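Local coordinates for iron-regulated outer membrane protein (PDB 4B7O), which probably acts as a TonB-dependent transporter that carries iron across the outer membrane of Neisseria meningitidis, possibly as a siderophore complex, at residues 110-113 against 114-118; 170-173 against 174-178; 516-520 against 521-525; 698-702 against 703-707. All coordinates share one frame; numbering follows the deposited sequence.

Interaction 1. Residues 110-113 against 114-118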
ATOM      1  N   ARG A 110       8.006   7.733  -1.964  1.00 36.95           N
ATOM      2  CA  ARG A 110       8.837   8.901  -1.684  1.00 35.99           C
ATOM      3  C   ARG A 110       9.536   8.779  -0.361  1.00 36.68           C
ATOM      4  O   ARG A 110       9.683   9.758   0.353  1.00 36.66           O
ATOM      5  CB  ARG A 110       7.983  10.169  -1.659  1.00 37.21           C
ATOM      6  CG  ARG A 110       7.633  10.706  -3.037  1.00 35.23           C
ATOM      7  CD  ARG A 110       6.572  11.811  -2.982  1.00 35.69           C
ATOM      8  NE  ARG A 110       6.319  12.321  -4.354  1.00 34.31           N
ATOM      9  CZ  ARG A 110       5.479  13.286  -4.668  1.00 29.85           C
ATOM     10  NH1 ARG A 110       4.760  13.876  -3.716  1.00 26.99           N
ATOM     11  NH2 ARG A 110       5.341  13.645  -5.948  1.00 31.46           N
ATOM     12  N   GLY A 111       9.977   7.570  -0.041  1.00 39.53           N
ATOM     13  CA  GLY A 111      10.646   7.294   1.237  1.00 37.06           C
ATOM     14  C   GLY A 111       9.730   7.150   2.445  1.00 37.77           C
ATOM     15  O   GLY A 111      10.206   6.903   3.533  1.00 42.13           O
ATOM     16  N   MET A 112       8.422   7.338   2.295  1.00 36.79           N
ATOM     17  CA  MET A 112       7.561   7.285   3.477  1.00 36.39           C
ATOM     18  C   MET A 112       6.935   5.943   3.486  1.00 36.81           C
ATOM     19  O   MET A 112       6.608   5.413   2.403  1.00 36.29           O
ATOM     20  CB  MET A 112       6.508   8.357   3.448  1.00 35.74           C
ATOM     21  CG  MET A 112       7.059   9.758   3.384  1.00 36.28           C
ATOM     22  SD  MET A 112       8.012  10.190   4.860  1.00 43.06           S
ATOM     23  CE  MET A 112       6.744  10.271   6.090  1.00 45.48           C
ATOM     24  N   GLY A 113       6.837   5.347   4.675  1.00 35.10           N
ATOM     25  CA  GLY A 113       6.411   3.932   4.768  1.00 36.24           C
ATOM     26  C   GLY A 113       4.906   3.743   4.999  1.00 37.28           C
ATOM     27  O   GLY A 113       4.135   4.730   5.047  1.00 38.87           O
ATOM     28  N   GLN A 114       4.478   2.492   5.208  1.00 40.08           N
ATOM     29  CA  GLN A 114       3.025   2.218   5.329  1.00 42.26           C
ATOM     30  C   GLN A 114       2.362   2.760   6.584  1.00 42.20           C
ATOM     31  O   GLN A 114       1.139   2.756   6.694  1.00 45.63           O
ATOM     32  CB  GLN A 114       2.726   0.757   5.210  1.00 40.77           C
ATOM     33  CG  GLN A 114       2.831   0.275   3.791  1.00 46.57           C
ATOM     34  CD  GLN A 114       3.061  -1.225   3.706  1.00 50.00           C
ATOM     35  OE1 GLN A 114       4.074  -1.762   4.216  1.00 50.59           O
ATOM     36  NE2 GLN A 114       2.119  -1.916   3.067  1.00 48.55           N
ATOM     37  N   ASN A 115       3.152   3.223   7.537  1.00 38.26           N
ATOM     38  CA  ASN A 115       2.573   4.003   8.591  1.00 43.54           C
ATOM     39  C   ASN A 115       1.850   5.266   8.041  1.00 43.47           C
ATOM     40  O   ASN A 115       0.922   5.760   8.658  1.00 49.17           O
ATOM     41  CB  ASN A 115       3.629   4.353   9.625  1.00 44.89           C
ATOM     42  CG  ASN A 115       3.154   5.401  10.608  1.00 53.47           C
ATOM     43  OD1 ASN A 115       2.407   5.106  11.536  1.00 61.56           O
ATOM     44  ND2 ASN A 115       3.579   6.633  10.402  1.00 55.07           N
ATOM     45  N   SER A 116       2.214   5.755   6.869  1.00 40.47           N
ATOM     46  CA  SER A 116       1.493   6.932   6.344  1.00 45.10           C
ATOM     47  C   SER A 116       0.902   6.677   4.976  1.00 42.07           C
ATOM     48  O   SER A 116       0.065   7.464   4.523  1.00 42.51           O
ATOM     49  CB  SER A 116       2.382   8.190   6.248  1.00 42.26           C
ATOM     50  OG  SER A 116       3.733   7.934   6.615  1.00 50.12           O
ATOM     51  N   VAL A 117       1.371   5.648   4.265  1.00 39.34           N
ATOM     52  CA  VAL A 117       0.762   5.425   2.946  1.00 36.52           C
ATOM     53  C   VAL A 117      -0.203   4.269   2.945  1.00 34.29           C
ATOM     54  O   VAL A 117       0.131   3.191   3.352  1.00 35.04           O
ATOM     55  CB  VAL A 117       1.782   5.465   1.801  1.00 35.41           C
ATOM     56  CG1 VAL A 117       3.200   5.376   2.316  1.00 43.74           C
ATOM     57  CG2 VAL A 117       1.492   4.514   0.626  1.00 30.36           C
ATOM     58  N   ASP A 118      -1.436   4.524   2.531  1.00 36.03           N
ATOM     59  CA  ASP A 118      -2.465   3.499   2.542  1.00 35.52           C
ATOM     60  C   ASP A 118      -2.402   2.702   1.275  1.00 37.21           C
ATOM     61  O   ASP A 118      -1.745   3.117   0.331  1.00 37.19           O
ATOM     62  CB  ASP A 118      -3.823   4.142   2.714  1.00 37.42           C
ATOM     63  CG  ASP A 118      -3.947   4.857   4.064  1.00 43.15           C
ATOM     64  OD1 ASP A 118      -3.430   4.342   5.107  1.00 38.37           O
ATOM     65  OD2 ASP A 118      -4.505   5.962   4.075  1.00 42.93           O
TER
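Val117 lays its CG1 branch over the backbone carbonyls of residues 112-113: CG1 lies 3.0 Å from Gly113 O and 3.4 Å from Met112 O. The first of these is tight. It comes with a chi1 of 14°, an almost eclipsed torsion, so the exact setting of this branch is best treated as doubtful. The carbonyl beneath it illustrates how one oxygen can close a turn twice. Gly113 O accepts from Ser116 N at 2.8 Å, an almost straight bond (167° at the hydrogen), and from Val117 N at 3.0 Å. The two donors arrive from opposite faces of the carbonyl plane, each tilted from it. A three-residue step and a four-residue step, the bonds of a beta turn and of an alpha turn, thus converge on one atom, and the chain leaving the short strand is folded back sharply. A looser touch adds to this: Met112, bent at both chi2 and chi3, curls its CE to 3.8 Å from Ser116 OG. The bend is buried in the plug. Val117 rests on Leu107 and Leu109 of strand 107-109, while Met112 faces Ile587 and Asn589 of barrel strand 578-600. Arg110 forms salt bridges with Glu541 and Glu593, and Asp118, opening strand 118-121, does so with Arg509, so that residues before and after the turn are tied to the barrel wall.

Interaction 2. Residues 170-173 against 174-178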
ATOM      1  N   LYS A 170      -8.508  -1.010  -7.963  1.00 33.80           N
ATOM      2  CA  LYS A 170      -9.899  -1.341  -8.117  1.00 33.95           C
ATOM      3  C   LYS A 170      -9.942  -2.771  -8.554  1.00 36.03           C
ATOM      4  O   LYS A 170      -9.130  -3.193  -9.416  1.00 31.65           O
ATOM      5  CB  LYS A 170     -10.614  -0.490  -9.146  1.00 33.47           C
ATOM      6  CG  LYS A 170     -10.567   1.003  -8.894  1.00 43.48           C
ATOM      7  CD  LYS A 170     -11.322   1.669 -10.027  1.00 45.99           C
ATOM      8  CE  LYS A 170     -10.949   3.102 -10.149  1.00 51.71           C
ATOM      9  NZ  LYS A 170     -11.929   3.864  -9.325  1.00 64.51           N
ATOM     10  N   THR A 171     -10.896  -3.514  -7.989  1.00 34.22           N
ATOM     11  CA  THR A 171     -10.980  -4.926  -8.268  1.00 36.46           C
ATOM     12  C   THR A 171     -11.542  -5.111  -9.687  1.00 36.64           C
ATOM     13  O   THR A 171     -12.193  -4.221 -10.215  1.00 38.60           O
ATOM     14  CB  THR A 171     -11.801  -5.672  -7.182  1.00 36.65           C
ATOM     15  OG1 THR A 171     -13.121  -5.102  -7.093  1.00 32.77           O
ATOM     16  CG2 THR A 171     -11.100  -5.569  -5.827  1.00 31.73           C
ATOM     17  N   VAL A 172     -11.288  -6.251 -10.296  1.00 31.52           N
ATOM     18  CA  VAL A 172     -11.793  -6.506 -11.634  1.00 36.98           C
ATOM     19  C   VAL A 172     -13.325  -6.684 -11.661  1.00 38.62           C
ATOM     20  O   VAL A 172     -13.957  -6.990 -10.645  1.00 39.17           O
ATOM     21  CB  VAL A 172     -11.019  -7.697 -12.275  1.00 38.04           C
ATOM     22  CG1 VAL A 172     -10.993  -8.861 -11.331  1.00 34.46           C
ATOM     23  CG2 VAL A 172     -11.655  -8.113 -13.588  1.00 46.80           C
ATOM     24  N   ASP A 173     -13.895  -6.444 -12.835  1.00 43.10           N
ATOM     25  CA  ASP A 173     -15.327  -6.407 -13.143  1.00 39.51           C
ATOM     26  C   ASP A 173     -15.523  -7.326 -14.324  1.00 40.88           C
ATOM     27  O   ASP A 173     -14.619  -7.517 -15.131  1.00 43.54           O
ATOM     28  CB  ASP A 173     -15.650  -5.020 -13.722  1.00 44.45           C
ATOM     29  CG  ASP A 173     -16.110  -4.081 -12.708  1.00 54.48           C
ATOM     30  OD1 ASP A 173     -16.004  -4.384 -11.495  1.00 68.20           O
ATOM     31  OD2 ASP A 173     -16.617  -3.030 -13.105  1.00 67.42           O
ATOM     32  N   ALA A 174     -16.735  -7.801 -14.502  1.00 39.65           N
ATOM     33  CA  ALA A 174     -17.069  -8.644 -15.616  1.00 37.17           C
ATOM     34  C   ALA A 174     -16.744  -7.937 -16.911  1.00 40.59           C
ATOM     35  O   ALA A 174     -16.257  -8.559 -17.857  1.00 43.55           O
ATOM     36  CB  ALA A 174     -18.565  -9.006 -15.550  1.00 40.19           C
ATOM     37  N   GLN A 175     -17.033  -6.639 -16.956  1.00 38.79           N
ATOM     38  CA  GLN A 175     -16.831  -5.806 -18.145  1.00 38.78           C
ATOM     39  C   GLN A 175     -15.357  -5.867 -18.633  1.00 39.80           C
ATOM     40  O   GLN A 175     -15.101  -6.017 -19.818  1.00 41.91           O
ATOM     41  CB  GLN A 175     -17.322  -4.345 -17.840  1.00 40.29           C
ATOM     42  CG  GLN A 175     -17.175  -3.307 -18.958  1.00 54.54           C
ATOM     43  CD  GLN A 175     -17.724  -3.781 -20.317  1.00 69.07           C
ATOM     44  OE1 GLN A 175     -16.960  -4.237 -21.194  1.00 78.17           O
ATOM     45  NE2 GLN A 175     -19.053  -3.710 -20.488  1.00 67.75           N
ATOM     46  N   ASP A 176     -14.394  -5.709 -17.725  1.00 37.89           N
ATOM     47  CA  ASP A 176     -12.988  -5.873 -18.056  1.00 39.28           C
ATOM     48  C   ASP A 176     -12.608  -7.296 -18.497  1.00 42.48           C
ATOM     49  O   ASP A 176     -11.769  -7.450 -19.411  1.00 40.53           O
ATOM     50  CB  ASP A 176     -12.144  -5.490 -16.879  1.00 41.25           C
ATOM     51  CG  ASP A 176     -12.566  -4.179 -16.289  1.00 54.95           C
ATOM     52  OD1 ASP A 176     -12.757  -3.192 -17.071  1.00 55.34           O
ATOM     53  OD2 ASP A 176     -12.714  -4.138 -15.031  1.00 60.48           O
ATOM     54  N   LEU A 177     -13.219  -8.328 -17.898  1.00 32.40           N
ATOM     55  CA  LEU A 177     -12.862  -9.672 -18.304  1.00 36.62           C
ATOM     56  C   LEU A 177     -13.474 -10.024 -19.655  1.00 37.05           C
ATOM     57  O   LEU A 177     -12.929 -10.842 -20.412  1.00 36.85           O
ATOM     58  CB  LEU A 177     -13.235 -10.711 -17.234  1.00 40.83           C
ATOM     59  CG  LEU A 177     -12.236 -10.778 -16.071  1.00 42.77           C
ATOM     60  CD1 LEU A 177     -12.753 -11.597 -14.914  1.00 44.03           C
ATOM     61  CD2 LEU A 177     -10.944 -11.382 -16.555  1.00 40.60           C
ATOM     62  N   LEU A 178     -14.577  -9.362 -19.983  1.00 36.86           N
ATOM     63  CA  LEU A 178     -15.244  -9.577 -21.270  1.00 40.49           C
ATOM     64  C   LEU A 178     -14.569  -8.862 -22.442  1.00 44.29           C
ATOM     65  O   LEU A 178     -14.973  -9.029 -23.599  1.00 48.61           O
ATOM     66  CB  LEU A 178     -16.708  -9.139 -21.178  1.00 38.20           C
ATOM     67  CG  LEU A 178     -17.591 -10.042 -20.311  1.00 40.46           C
ATOM     68  CD1 LEU A 178     -18.846  -9.269 -19.990  1.00 39.00           C
ATOM     69  CD2 LEU A 178     -17.925 -11.381 -20.952  1.00 35.49           C
TER
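A helix start right after a strand is the element here: strand 166-171 runs out, Val172 and Asp173 make the link, and the short helix 174-177 begins with Asp173 at its N-cap position. Around that position the apolar contact and the polar ones differ in certainty. The apolar contact is sound. Val172, the residue before the cap, points CG2 at Leu177, the fourth residue of the helix, with CG2 3.7 Å from CG and 3.9 Å from CD1 of Leu177. The two side chains meet at about a right angle; a chi1 of 50° on Val172 sets CG2 opposite the backbone N, the position from which it reaches the leucine. The first helical bond of the turn is Leu177 N to Asp173 O at 3.2 Å, in the carbonyl plane. The polar side is less certain. Asp173 N gives at most a weak bond to Asp176 OD2, 3.4 Å away and bent to 134°, and the placing of that oxygen is itself doubtful. The carboxylate of Asp173 makes no capping bond; its OD1 instead forms a salt bridge with Lys254 of barrel strand 246-259, whose NZ also bonds Thr171 OG1 and Val172 O. Leu177 and Val172 both touch Leu215 of strand 212-223. The pairing of Val172 with Leu177 across the cap is the hydrophobic staple, a motif characteristic of helix N-termini.

Interaction 3. Residues 516-520 against 521-525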
ATOM      1  N   ALA A 516      -1.759  -4.887  16.596  1.00 35.38           N
ATOM      2  CA  ALA A 516      -2.909  -5.721  16.941  1.00 39.77           C
ATOM      3  C   ALA A 516      -2.472  -6.931  17.756  1.00 43.88           C
ATOM      4  O   ALA A 516      -3.144  -7.309  18.713  1.00 42.47           O
ATOM      5  CB  ALA A 516      -3.663  -6.209  15.675  1.00 33.58           C
ATOM      6  N   LEU A 517      -1.362  -7.539  17.339  1.00 42.23           N
ATOM      7  CA  LEU A 517      -0.886  -8.769  17.932  1.00 44.41           C
ATOM      8  C   LEU A 517      -0.369  -8.583  19.364  1.00 44.45           C
ATOM      9  O   LEU A 517      -0.060  -9.553  20.042  1.00 42.05           O
ATOM     10  CB  LEU A 517       0.185  -9.412  17.060  1.00 41.60           C
ATOM     11  CG  LEU A 517       0.531 -10.811  17.575  1.00 45.85           C
ATOM     12  CD1 LEU A 517      -0.672 -11.755  17.732  1.00 46.54           C
ATOM     13  CD2 LEU A 517       1.618 -11.381  16.682  1.00 51.37           C
ATOM     14  N   GLN A 518      -0.328  -7.348  19.846  1.00 41.76           N
ATOM     15  CA  GLN A 518       0.186  -7.118  21.186  1.00 41.78           C
ATOM     16  C   GLN A 518      -0.862  -6.493  22.010  1.00 39.23           C
ATOM     17  O   GLN A 518      -0.630  -6.186  23.163  1.00 43.54           O
ATOM     18  CB  GLN A 518       1.410  -6.222  21.167  1.00 42.22           C
ATOM     19  CG  GLN A 518       2.584  -6.814  20.447  1.00 42.69           C
ATOM     20  CD  GLN A 518       3.888  -6.270  21.036  1.00 59.66           C
ATOM     21  OE1 GLN A 518       4.364  -6.712  22.104  1.00 64.88           O
ATOM     22  NE2 GLN A 518       4.472  -5.303  20.353  1.00 61.28           N
ATOM     23  N   THR A 519      -2.047  -6.351  21.450  1.00 38.34           N
ATOM     24  CA  THR A 519      -3.149  -5.740  22.159  1.00 40.24           C
ATOM     25  C   THR A 519      -3.542  -6.402  23.514  1.00 47.83           C
ATOM     26  O   THR A 519      -4.028  -5.712  24.428  1.00 43.18           O
ATOM     27  CB  THR A 519      -4.350  -5.654  21.235  1.00 40.01           C
ATOM     28  OG1 THR A 519      -3.975  -4.887  20.075  1.00 45.01           O
ATOM     29  CG2 THR A 519      -5.489  -4.979  21.943  1.00 42.03           C
ATOM     30  N   HIS A 520      -3.318  -7.715  23.638  1.00 46.89           N
ATOM     31  CA  HIS A 520      -3.577  -8.465  24.886  1.00 50.37           C
ATOM     32  C   HIS A 520      -2.907  -7.892  26.115  1.00 51.72           C
ATOM     33  O   HIS A 520      -3.367  -8.123  27.238  1.00 49.55           O
ATOM     34  CB  HIS A 520      -3.147  -9.921  24.706  1.00 48.51           C
ATOM     35  CG  HIS A 520      -1.781 -10.064  24.105  1.00 42.64           C
ATOM     36  ND1 HIS A 520      -0.660  -9.764  24.787  1.00 42.89           N
ATOM     37  CD2 HIS A 520      -1.383 -10.440  22.842  1.00 42.80           C
ATOM     38  CE1 HIS A 520       0.401  -9.961  24.011  1.00 41.69           C
ATOM     39  NE2 HIS A 520      -0.038 -10.371  22.817  1.00 42.76           N
ATOM     40  N   GLY A 521      -1.799  -7.182  25.911  1.00 46.23           N
ATOM     41  CA  GLY A 521      -1.176  -6.410  26.978  1.00 45.37           C
ATOM     42  C   GLY A 521      -0.216  -7.165  27.864  1.00 46.56           C
ATOM     43  O   GLY A 521       0.256  -6.646  28.869  1.00 48.94           O
ATOM     44  N   LYS A 522       0.116  -8.380  27.479  1.00 46.99           N
ATOM     45  CA  LYS A 522       1.090  -9.153  28.205  1.00 46.21           C
ATOM     46  C   LYS A 522       2.351  -8.343  28.458  1.00 54.30           C
ATOM     47  O   LYS A 522       3.017  -8.490  29.514  1.00 53.92           O
ATOM     48  CB  LYS A 522       1.396 -10.442  27.436  1.00 49.62           C
ATOM     49  CG  LYS A 522       2.589 -11.231  27.977  1.00 53.00           C
ATOM     50  CD  LYS A 522       2.368 -12.740  27.840  1.00 50.11           C
ATOM     51  CE  LYS A 522       3.464 -13.475  28.612  1.00 56.52           C
ATOM     52  NZ  LYS A 522       3.585 -14.884  28.147  1.00 59.10           N
ATOM     53  N   ARG A 523       2.664  -7.456  27.510  1.00 52.35           N
ATOM     54  CA  ARG A 523       3.936  -6.799  27.554  1.00 47.46           C
ATOM     55  C   ARG A 523       3.808  -5.431  28.130  1.00 47.60           C
ATOM     56  O   ARG A 523       4.813  -4.769  28.354  1.00 45.75           O
ATOM     57  CB  ARG A 523       4.544  -6.750  26.191  1.00 54.19           C
ATOM     58  CG  ARG A 523       5.151  -8.064  25.754  1.00 53.49           C
ATOM     59  CD  ARG A 523       6.548  -7.720  25.252  1.00 61.42           C
ATOM     60  NE  ARG A 523       7.343  -8.892  24.896  1.00 65.41           N
ATOM     61  CZ  ARG A 523       7.944  -9.053  23.723  1.00 65.25           C
ATOM     62  NH1 ARG A 523       7.855  -8.087  22.811  1.00 59.03           N
ATOM     63  NH2 ARG A 523       8.640 -10.164  23.476  1.00 58.82           N
ATOM     64  N   GLY A 524       2.583  -5.000  28.402  1.00 42.96           N
ATOM     65  CA  GLY A 524       2.425  -3.720  29.058  1.00 43.52           C
ATOM     66  C   GLY A 524       1.182  -3.012  28.618  1.00 46.64           C
ATOM     67  O   GLY A 524       0.549  -3.414  27.631  1.00 51.19           O
ATOM     68  N   ILE A 525       0.797  -1.974  29.361  1.00 45.68           N
ATOM     69  CA  ILE A 525      -0.379  -1.235  28.967  1.00 48.23           C
ATOM     70  C   ILE A 525       0.107  -0.233  27.954  1.00 55.36           C
ATOM     71  O   ILE A 525       1.267   0.223  28.036  1.00 53.89           O
ATOM     72  CB  ILE A 525      -1.075  -0.512  30.126  1.00 49.24           C
ATOM     73  CG1 ILE A 525      -1.438  -1.495  31.234  1.00 54.62           C
ATOM     74  CG2 ILE A 525      -2.362   0.118  29.628  1.00 47.83           C
ATOM     75  CD1 ILE A 525      -2.187  -2.729  30.740  1.00 54.35           C
TER
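His520 brings its ring to the backbone of Lys522, and hydrogen bonds carry most of the contact. Lys522 N donates to ND1 of His520 at 3.1 Å, with 163° at the hydrogen, and it comes in at the ring edge, only 8° out of the imidazole plane, where a ring nitrogen accepts. NE2 of the same ring bonds Tyr347 O, an arrangement consistent with a neutral ring protonated at NE2. With both nitrogens engaged, the ring's rotation should be well fixed. The second bond across the contact is Gly521 N to Gln518 O, 3.1 Å, the donor standing above the carbonyl plane.

Packing against a flat group comes next. That same Gln518 O lies 3.9 Å above the imidazole plane of His520, over the ring centre, because chi1 of 48° folds the ring back over the turn, between the backbone N and the carbonyl carbon. Lys522 CB sits 3.4 Å from His520 ND1.

Looser is the approach of the long polar side chains. Gln518 OE1 is 3.8 Å from Arg523 NH1, and the amide and guanidinium planes are nearly perpendicular. Arg523 makes a cation-pi contact with Tyr347, while Lys522 NZ bonds Gly349 O and Asn350 OD1.

Two type I beta turns, Gln518 to Gly521 and Gly521 to Gly524, follow one another and share Gly521, whose positive phi suits glycine. Such successive turns, with a histidine accepting a main-chain N-H, here shape a loop of the TonB-dependent barrel between strands 498-509 and 525-528.

Interaction 4. Residues 698-702 against 703-707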
ATOM      1  N   LYS A 698       1.009 -13.317 -28.260  1.00 40.69           N
ATOM      2  CA  LYS A 698      -0.418 -13.534 -28.446  1.00 38.06           C
ATOM      3  C   LYS A 698      -0.597 -14.393 -29.690  1.00 42.55           C
ATOM      4  O   LYS A 698      -0.558 -13.888 -30.804  1.00 43.05           O
ATOM      5  CB  LYS A 698      -1.131 -12.204 -28.706  1.00 38.10           C
ATOM      6  CG  LYS A 698      -0.646 -11.041 -27.865  1.00 39.10           C
ATOM      7  CD  LYS A 698      -1.766 -10.057 -27.672  1.00 38.44           C
ATOM      8  CE  LYS A 698      -1.265  -8.717 -27.204  1.00 40.06           C
ATOM      9  NZ  LYS A 698      -1.347  -8.594 -25.703  1.00 45.05           N
ATOM     10  N   PRO A 699      -0.789 -15.700 -29.508  1.00 46.27           N
ATOM     11  CA  PRO A 699      -0.857 -16.580 -30.673  1.00 46.25           C
ATOM     12  C   PRO A 699      -2.075 -16.298 -31.525  1.00 46.01           C
ATOM     13  O   PRO A 699      -2.014 -16.511 -32.740  1.00 47.92           O
ATOM     14  CB  PRO A 699      -0.942 -17.986 -30.048  1.00 41.68           C
ATOM     15  CG  PRO A 699      -0.227 -17.822 -28.756  1.00 43.40           C
ATOM     16  CD  PRO A 699      -0.690 -16.468 -28.262  1.00 43.75           C
ATOM     17  N   LEU A 700      -3.150 -15.808 -30.903  1.00 41.48           N
ATOM     18  CA  LEU A 700      -4.391 -15.545 -31.638  1.00 45.47           C
ATOM     19  C   LEU A 700      -4.380 -14.162 -32.233  1.00 44.87           C
ATOM     20  O   LEU A 700      -5.346 -13.749 -32.834  1.00 44.39           O
ATOM     21  CB  LEU A 700      -5.639 -15.754 -30.753  1.00 42.74           C
ATOM     22  CG  LEU A 700      -5.710 -17.173 -30.140  1.00 45.77           C
ATOM     23  CD1 LEU A 700      -6.875 -17.466 -29.191  1.00 42.70           C
ATOM     24  CD2 LEU A 700      -5.691 -18.216 -31.250  1.00 46.15           C
ATOM     25  N   GLY A 701      -3.286 -13.431 -32.058  1.00 45.82           N
ATOM     26  CA  GLY A 701      -3.300 -12.016 -32.431  1.00 48.01           C
ATOM     27  C   GLY A 701      -4.195 -11.063 -31.606  1.00 49.62           C
ATOM     28  O   GLY A 701      -4.196  -9.857 -31.820  1.00 45.63           O
ATOM     29  N   LYS A 702      -4.951 -11.589 -30.649  1.00 47.94           N
ATOM     30  CA  LYS A 702      -5.785 -10.729 -29.863  1.00 48.12           C
ATOM     31  C   LYS A 702      -5.529 -10.899 -28.352  1.00 48.10           C
ATOM     32  O   LYS A 702      -4.680 -11.675 -27.947  1.00 53.37           O
ATOM     33  CB  LYS A 702      -7.227 -10.964 -30.257  1.00 49.96           C
ATOM     34  CG  LYS A 702      -7.626 -12.412 -30.176  1.00 54.95           C
ATOM     35  CD  LYS A 702      -9.141 -12.578 -30.120  1.00 57.84           C
ATOM     36  CE  LYS A 702      -9.730 -12.830 -31.490  1.00 58.90           C
ATOM     37  NZ  LYS A 702     -10.332 -11.580 -32.011  1.00 66.76           N
ATOM     38  N   ASP A 703      -6.226 -10.154 -27.510  1.00 44.37           N
ATOM     39  CA  ASP A 703      -5.901 -10.174 -26.078  1.00 42.04           C
ATOM     40  C   ASP A 703      -6.535 -11.325 -25.340  1.00 42.75           C
ATOM     41  O   ASP A 703      -6.653 -11.287 -24.139  1.00 41.77           O
ATOM     42  CB  ASP A 703      -6.306  -8.858 -25.426  1.00 41.86           C
ATOM     43  CG  ASP A 703      -5.518  -7.667 -25.978  1.00 47.52           C
ATOM     44  OD1 ASP A 703      -4.411  -7.840 -26.552  1.00 46.62           O
ATOM     45  OD2 ASP A 703      -6.010  -6.530 -25.839  1.00 51.81           O
ATOM     46  N   THR A 704      -6.934 -12.372 -26.043  1.00 43.29           N
ATOM     47  CA  THR A 704      -7.624 -13.449 -25.363  1.00 43.20           C
ATOM     48  C   THR A 704      -6.667 -14.557 -24.973  1.00 43.66           C
ATOM     49  O   THR A 704      -7.002 -15.432 -24.161  1.00 43.66           O
ATOM     50  CB  THR A 704      -8.736 -14.048 -26.225  1.00 43.83           C
ATOM     51  OG1 THR A 704      -8.286 -14.073 -27.574  1.00 43.75           O
ATOM     52  CG2 THR A 704      -9.965 -13.195 -26.135  1.00 45.23           C
ATOM     53  N   LEU A 705      -5.493 -14.560 -25.571  1.00 41.63           N
ATOM     54  CA  LEU A 705      -4.527 -15.538 -25.204  1.00 40.76           C
ATOM     55  C   LEU A 705      -3.185 -14.857 -25.154  1.00 42.47           C
ATOM     56  O   LEU A 705      -2.686 -14.368 -26.181  1.00 40.65           O
ATOM     57  CB  LEU A 705      -4.570 -16.724 -26.187  1.00 46.03           C
ATOM     58  CG  LEU A 705      -3.446 -17.773 -26.101  1.00 47.17           C
ATOM     59  CD1 LEU A 705      -3.491 -18.569 -24.792  1.00 41.52           C
ATOM     60  CD2 LEU A 705      -3.551 -18.703 -27.303  1.00 47.25           C
ATOM     61  N   ASN A 706      -2.636 -14.761 -23.947  1.00 41.21           N
ATOM     62  CA  ASN A 706      -1.233 -14.353 -23.774  1.00 38.79           C
ATOM     63  C   ASN A 706      -0.320 -15.489 -23.317  1.00 41.34           C
ATOM     64  O   ASN A 706      -0.663 -16.281 -22.401  1.00 38.22           O
ATOM     65  CB  ASN A 706      -1.136 -13.267 -22.723  1.00 41.78           C
ATOM     66  CG  ASN A 706      -1.863 -12.013 -23.127  1.00 43.24           C
ATOM     67  OD1 ASN A 706      -1.486 -11.349 -24.085  1.00 41.73           O
ATOM     68  ND2 ASN A 706      -2.874 -11.659 -22.372  1.00 41.98           N
ATOM     69  N   VAL A 707       0.866 -15.546 -23.911  1.00 39.36           N
ATOM     70  CA  VAL A 707       1.879 -16.469 -23.446  1.00 36.31           C
ATOM     71  C   VAL A 707       3.061 -15.646 -23.018  1.00 38.57           C
ATOM     72  O   VAL A 707       3.667 -14.976 -23.834  1.00 40.13           O
ATOM     73  CB  VAL A 707       2.278 -17.421 -24.570  1.00 40.90           C
ATOM     74  CG1 VAL A 707       3.228 -18.498 -24.036  1.00 39.32           C
ATOM     75  CG2 VAL A 707       1.014 -18.068 -25.151  1.00 36.64           C
TER
HETATM   76  O   HOH W   1      -3.257  -8.375 -23.260  1.00 48.31           O
HETATM   77  O   HOH W   2      -3.514 -14.356 -28.688  1.00 40.50           O
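Lys698 NZ is held from several sides at once, a compact example of how a buried ammonium is satisfied. Asn706 OD1 accepts from it at 3.2 Å, the nitrogen lying in the carbonyl plane of the amide, and the two side chains run side by side in the same direction. Asp703 OD1 adds a salt bridge at 3.3 Å, weak as a hydrogen bond. The strongest partner comes from the plug region, where Glu79 forms a further salt bridge. A bend at chi4, -96°, turns the ammonium into this group after an otherwise extended chain. Within the turn, a water links three backbone groups: it accepts from Leu700 N at 2.7 Å and donates to Leu705 O at 2.6 Å and to Lys702 O. Close by, Lys698 CA makes a C-H...O contact of 3.3 Å with Leu705 O. Apolar groups cover the other flank. Pro699 CG touches Leu705 CD2 at 3.7 Å and Val707 CG2 at 3.8 Å, meeting both side chains at about a right angle, while Leu700 CD1 rests on Leu705 CB. The type I turn from Lys698 to Gly701 thus folds onto the strand it precedes. The loop that contains it joins antiparallel barrel strands 684-697 and 705-712; the latter's other neighbour, strand 736-744, meets Leu705 through Val741 and Tyr743.

The four contacts are all local turns or caps, placed in series along the chain and at different levels of a barrel with a plug inside it. Interaction 1 lies near the middle, its centre about 8 Å from that of the chain. Interactions 3 and 4 lie on opposite sides of that centre, about 53 Å apart between their centres, with interaction 4 among the short turns that in this family face the periplasm. Interaction 2 is on the same side as interaction 4, their nearest atoms about 7 Å apart without touching. Interactions 1 and 3 approach to about 12 Å between nearest atoms. In interactions 1, 2 and 4, partners outside the turn bridge plug and barrel.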